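Local coordinates for sulfonate ABC transporter, periplasmic sulfonate-binding protein SsuA (Methylobacillus flagellatus, PDB 3UIF) that probably binds sulfonates or related sulfate esters in the periplasm and delivers them to an ABC importer, at residues E239-I242 and R243-N247; S28-N32 and G33-E37. All blocks are in the same frame, centred on the assembly; numbering follows the deposited sequence.

Contact 1 (E239-I242 and R243-N247)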
loop_
_atom_site.group_PDB
_atom_site.type_symbol
_atom_site.label_atom_id
_atom_site.label_comp_id
_atom_site.label_asym_id
_atom_site.label_seq_id
_atom_site.Cartn_x
_atom_site.Cartn_y
_atom_site.Cartn_z
ATOM N N GLU A 239 17.796 1.217 -8.126
ATOM C CA GLU A 239 18.803 1.261 -7.069
ATOM C C GLU A 239 18.764 2.554 -6.245
ATOM O O GLU A 239 18.920 2.513 -5.019
ATOM C CB GLU A 239 20.205 1.010 -7.626
ATOM C CG GLU A 239 20.621 -0.446 -7.529
ATOM C CD GLU A 239 20.424 -1.031 -6.121
ATOM O OE1 GLU A 239 19.461 -1.825 -5.950
ATOM O OE2 GLU A 239 21.218 -0.705 -5.186
ATOM N N THR A 240 18.559 3.690 -6.911
ATOM C CA THR A 240 18.377 4.953 -6.200
ATOM C C THR A 240 17.179 4.889 -5.241
ATOM O O THR A 240 17.320 5.234 -4.065
ATOM C CB THR A 240 18.280 6.164 -7.155
ATOM O OG1 THR A 240 19.461 6.217 -7.962
ATOM C CG2 THR A 240 18.209 7.446 -6.372
ATOM N N TYR A 241 16.025 4.423 -5.728
ATOM C CA TYR A 241 14.879 4.221 -4.855
ATOM C C TYR A 241 15.240 3.362 -3.633
ATOM O O TYR A 241 15.003 3.775 -2.500
ATOM C CB TYR A 241 13.670 3.631 -5.592
ATOM C CG TYR A 241 12.594 3.179 -4.630
ATOM C CD1 TYR A 241 11.732 4.106 -4.018
ATOM C CD2 TYR A 241 12.477 1.826 -4.279
ATOM C CE1 TYR A 241 10.770 3.691 -3.103
ATOM C CE2 TYR A 241 11.530 1.403 -3.367
ATOM C CZ TYR A 241 10.678 2.333 -2.786
ATOM O OH TYR A 241 9.741 1.886 -1.894
ATOM N N ILE A 242 15.832 2.194 -3.865
ATOM C CA ILE A 242 16.211 1.283 -2.785
ATOM C C ILE A 242 17.094 1.956 -1.717
ATOM O O ILE A 242 16.890 1.773 -0.508
ATOM C CB ILE A 242 16.931 0.006 -3.324
ATOM C CG1 ILE A 242 16.036 -0.812 -4.272
ATOM C CG2 ILE A 242 17.442 -0.865 -2.179
ATOM C CD1 ILE A 242 14.669 -1.170 -3.730
ATOM N N ARG A 243 18.063 2.735 -2.180
ATOM C CA ARG A 243 19.011 3.355 -1.272
ATOM C C ARG A 243 18.471 4.642 -0.639
ATOM O O ARG A 243 18.780 4.926 0.516
ATOM C CB ARG A 243 20.360 3.577 -1.965
ATOM C CG ARG A 243 21.013 2.283 -2.429
ATOM C CD ARG A 243 22.322 2.541 -3.155
ATOM N NE ARG A 243 22.868 1.334 -3.769
ATOM C CZ ARG A 243 23.800 0.571 -3.212
ATOM N NH1 ARG A 243 24.294 0.885 -2.020
ATOM N NH2 ARG A 243 24.241 -0.506 -3.848
ATOM N N GLU A 244 17.648 5.401 -1.364
ATOM C CA GLU A 244 17.199 6.689 -0.825
ATOM C C GLU A 244 15.790 6.712 -0.272
ATOM O O GLU A 244 15.559 7.340 0.753
ATOM C CB GLU A 244 17.312 7.832 -1.842
ATOM C CG GLU A 244 18.541 7.820 -2.720
ATOM C CD GLU A 244 19.793 8.175 -1.974
ATOM O OE1 GLU A 244 20.748 7.358 -2.016
ATOM O OE2 GLU A 244 19.820 9.271 -1.356
ATOM N N TYR A 245 14.853 6.056 -0.952
ATOM C CA TYR A 245 13.429 6.274 -0.671
ATOM C C TYR A 245 12.665 5.077 -0.138
ATOM O O TYR A 245 11.450 5.175 0.049
ATOM C CB TYR A 245 12.697 6.823 -1.905
ATOM C CG TYR A 245 13.436 7.950 -2.545
ATOM C CD1 TYR A 245 14.101 7.769 -3.759
ATOM C CD2 TYR A 245 13.521 9.196 -1.911
ATOM C CE1 TYR A 245 14.815 8.811 -4.334
ATOM C CE2 TYR A 245 14.221 10.243 -2.479
ATOM C CZ TYR A 245 14.857 10.046 -3.686
ATOM O OH TYR A 245 15.553 11.075 -4.242
ATOM N N SER A 246 13.346 3.965 0.115
ATOM C CA SER A 246 12.617 2.799 0.590
ATOM C C SER A 246 12.413 2.818 2.107
ATOM O O SER A 246 12.578 3.858 2.753
ATOM C CB SER A 246 13.240 1.487 0.096
ATOM O OG SER A 246 14.598 1.396 0.449
ATOM N N ASN A 247 12.039 1.679 2.675
ATOM C CA ASN A 247 11.765 1.598 4.093
ATOM C C ASN A 247 13.051 1.396 4.885
ATOM O O ASN A 247 13.600 0.291 4.926
ATOM C CB ASN A 247 10.800 0.461 4.336
ATOM C CG ASN A 247 10.164 0.516 5.694
ATOM O OD1 ASN A 247 10.793 0.913 6.681
ATOM N ND2 ASN A 247 8.911 0.079 5.766
#
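Glu239 and Arg243, one helical turn apart, form a salt bridge, seen here in one of the two modelled conformers of Arg243. OE2 of Glu239 lies 3.0 Å from NE of Arg243 and also approaches NH2 of the same guanidinium. The carboxylate and guanidinium planes stand 84° apart, and both hydrogen bonds are bent and weak. The Arg243 chain runs extended from CG to NE, while the Glu239 chain bends at chi2 and brings its carboxylate round to it. OE1 of Glu239 has a second cationic partner, NE of Arg256. This probably spreads the negative charge over two arginines.

Further along, the Tyr241 ring lies against the last turn. Its CD1 sits 3.6 Å from CB of Tyr245, and its CE2 sits 3.9 Å from CB of Ser246. Atom N of Ser246 lies over one face of the ring, offset toward the rim. With CG anti to the backbone N (chi1 169°), the Tyr241 side chain leaves beside its own carbonyl carbon, on the side of Tyr245 and Ser246. Thr240 adds a smaller apolar contact, with CG2 3.7 Å from CG of Glu244.

The backbone positions these groups. Arg243 N, Glu244 N and Tyr245 N donate to the carbonyls of Glu239, Thr240 and Tyr241. The turn widens to a pi-type at 243-245. Beyond it the side chain of Ser246 takes over: OG donates to O of Ile242 at 2.5 Å. The donor is tilted 27° from the carbonyl plane.

Around this turn, Tyr241 meets Trp270 edge-to-face and also touches the Trp266 ring. Helix 252-257 packs on Ile242 and Ser246. Helix 215-233 receives Thr240 on Trp231 and Tyr241 on Val232.

Contact 2 (S28-N32 and G33-E37)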
loop_
_atom_site.group_PDB
_atom_site.type_symbol
_atom_site.label_atom_id
_atom_site.label_comp_id
_atom_site.label_asym_id
_atom_site.label_seq_id
_atom_site.Cartn_x
_atom_site.Cartn_y
_atom_site.Cartn_z
ATOM N N SER A 28 7.916 9.325 0.120
ATOM C CA SER A 28 9.315 9.739 0.287
ATOM C C SER A 28 9.858 10.364 -1.011
ATOM O O SER A 28 10.492 11.434 -1.001
ATOM C CB SER A 28 10.179 8.562 0.741
ATOM O OG SER A 28 9.828 7.404 -0.010
ATOM N N LEU A 29 9.551 9.694 -2.117
ATOM C CA LEU A 29 9.910 10.106 -3.469
ATOM C C LEU A 29 9.294 11.451 -3.834
ATOM O O LEU A 29 9.899 12.284 -4.517
ATOM C CB LEU A 29 9.419 9.016 -4.427
ATOM C CG LEU A 29 9.170 9.308 -5.900
ATOM C CD1 LEU A 29 10.491 9.439 -6.647
ATOM C CD2 LEU A 29 8.318 8.188 -6.478
ATOM N N VAL A 30 8.080 11.665 -3.355
ATOM C CA VAL A 30 7.330 12.850 -3.732
ATOM C C VAL A 30 7.674 14.052 -2.821
ATOM O O VAL A 30 7.748 15.202 -3.283
ATOM C CB VAL A 30 5.827 12.496 -3.825
ATOM C CG1 VAL A 30 5.185 12.393 -2.461
ATOM C CG2 VAL A 30 5.098 13.500 -4.663
ATOM N N VAL A 31 7.923 13.763 -1.542
ATOM C CA VAL A 31 8.399 14.746 -0.557
ATOM C C VAL A 31 9.832 15.173 -0.861
ATOM O O VAL A 31 10.175 16.353 -0.718
ATOM C CB VAL A 31 8.337 14.160 0.877
ATOM C CG1 VAL A 31 9.117 15.008 1.872
ATOM C CG2 VAL A 31 6.889 13.999 1.324
ATOM N N ASN A 32 10.655 14.206 -1.279
ATOM C CA ASN A 32 12.086 14.439 -1.546
ATOM C C ASN A 32 12.479 14.680 -3.004
ATOM O O ASN A 32 13.648 14.946 -3.284
ATOM C CB ASN A 32 12.944 13.302 -0.983
ATOM C CG ASN A 32 12.855 13.212 0.517
ATOM O OD1 ASN A 32 13.108 14.202 1.214
ATOM N ND2 ASN A 32 12.463 12.040 1.026
ATOM N N GLY A 33 11.516 14.585 -3.921
ATOM C CA GLY A 33 11.775 14.798 -5.345
ATOM C C GLY A 33 11.498 16.210 -5.815
ATOM O O GLY A 33 11.533 17.155 -5.024
ATOM N N ALA A 34 11.213 16.339 -7.109
ATOM C CA ALA A 34 10.981 17.621 -7.770
ATOM C C ALA A 34 9.527 18.097 -7.660
ATOM O O ALA A 34 9.188 19.209 -8.116
ATOM C CB ALA A 34 11.385 17.510 -9.233
ATOM N N PHE A 35 8.687 17.250 -7.051
ATOM C CA PHE A 35 7.254 17.493 -6.866
ATOM C C PHE A 35 6.891 18.831 -6.198
ATOM O O PHE A 35 6.072 19.566 -6.754
ATOM C CB PHE A 35 6.658 16.301 -6.107
ATOM C CG PHE A 35 5.165 16.371 -5.847
ATOM C CD1 PHE A 35 4.268 15.758 -6.711
ATOM C CD2 PHE A 35 4.664 16.958 -4.677
ATOM C CE1 PHE A 35 2.901 15.766 -6.441
ATOM C CE2 PHE A 35 3.301 16.971 -4.405
ATOM C CZ PHE A 35 2.414 16.371 -5.286
ATOM N N PRO A 36 7.465 19.145 -5.000
ATOM C CA PRO A 36 7.087 20.430 -4.378
ATOM C C PRO A 36 7.386 21.599 -5.292
ATOM O O PRO A 36 6.495 22.413 -5.557
ATOM C CB PRO A 36 7.969 20.501 -3.131
ATOM C CG PRO A 36 8.240 19.078 -2.784
ATOM C CD PRO A 36 8.342 18.357 -4.106
ATOM N N GLU A 37 8.618 21.639 -5.809
ATOM C CA GLU A 37 9.076 22.721 -6.673
ATOM C C GLU A 37 8.245 22.903 -7.944
ATOM O O GLU A 37 7.917 24.031 -8.305
ATOM C CB GLU A 37 10.560 22.565 -6.989
ATOM C CG GLU A 37 11.114 23.580 -7.991
ATOM C CD GLU A 37 10.874 25.055 -7.610
ATOM O OE1 GLU A 37 10.631 25.377 -6.418
ATOM O OE2 GLU A 37 10.933 25.912 -8.526
#
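Val30 and Phe35 meet across a tight corner between two consecutive helices, 26-32 and 35-41, with Gly33 and Ala34 in the turn. In what is probably a type 2 periplasmic-binding-protein fold, the corner packs against strand 44-51 of a mixed sheet.

The apolar contacts centre on Phe35. CG2 of Val30 is modelled over one face of its ring, but too close to be reliable, so the CH-pi contact is doubtful in detail. Both side chains extend in the same direction from the corner. CG of Phe35 is anti to its own backbone N (chi1 -179°), which sets the ring beside the valine. Both residues also touch Trp48 of strand 44-51, and Phe35 reaches Ala224 and Ser228 of helix 215-233. Replacing Phe35 with an alanine would probably leave a gap beside Trp48, Ala224 and Ser228. Pro36 lies next to the same turn, and its side chain meets Val46 of strand 44-51.

Polar contacts lie along the first helix. Asn32 N donates to Ser28 O at 2.8 Å. From the side chain, ND2 of Asn32 makes a weak bond to O of Ser28 (2.9 Å, N-H...O angle 118°). One carbonyl thus receives two donors from a single residue. OG of Ser28 is hydrogen-bonded to O of Gly25, just before the segment.

Carbon-to-carbonyl packing closes the corner: CD of Pro36 sits 3.3 Å from O of Val30.

In the fold
Contact 2 comes early in the chain and contact 1 some two hundred residues later, yet their centres lie 14 Å apart, on the same side of the chain's centre. They touch directly. OG of Ser28 is 2.8 Å from O of Tyr245, a probable hydrogen bond, and CE2 of Tyr245 packs on CB of Asn32 at 3.6 Å. Helix 215-233 is a shared neighbour: Trp231 and Val232 meet side chains from both contacts. Contact 1 also leans on helix 252-257. The late helix 238-245 and the early helix 26-32 thus pack together with helix 215-233, beside the mixed sheet that holds strand 44-51, tying distant parts of the chain into one body.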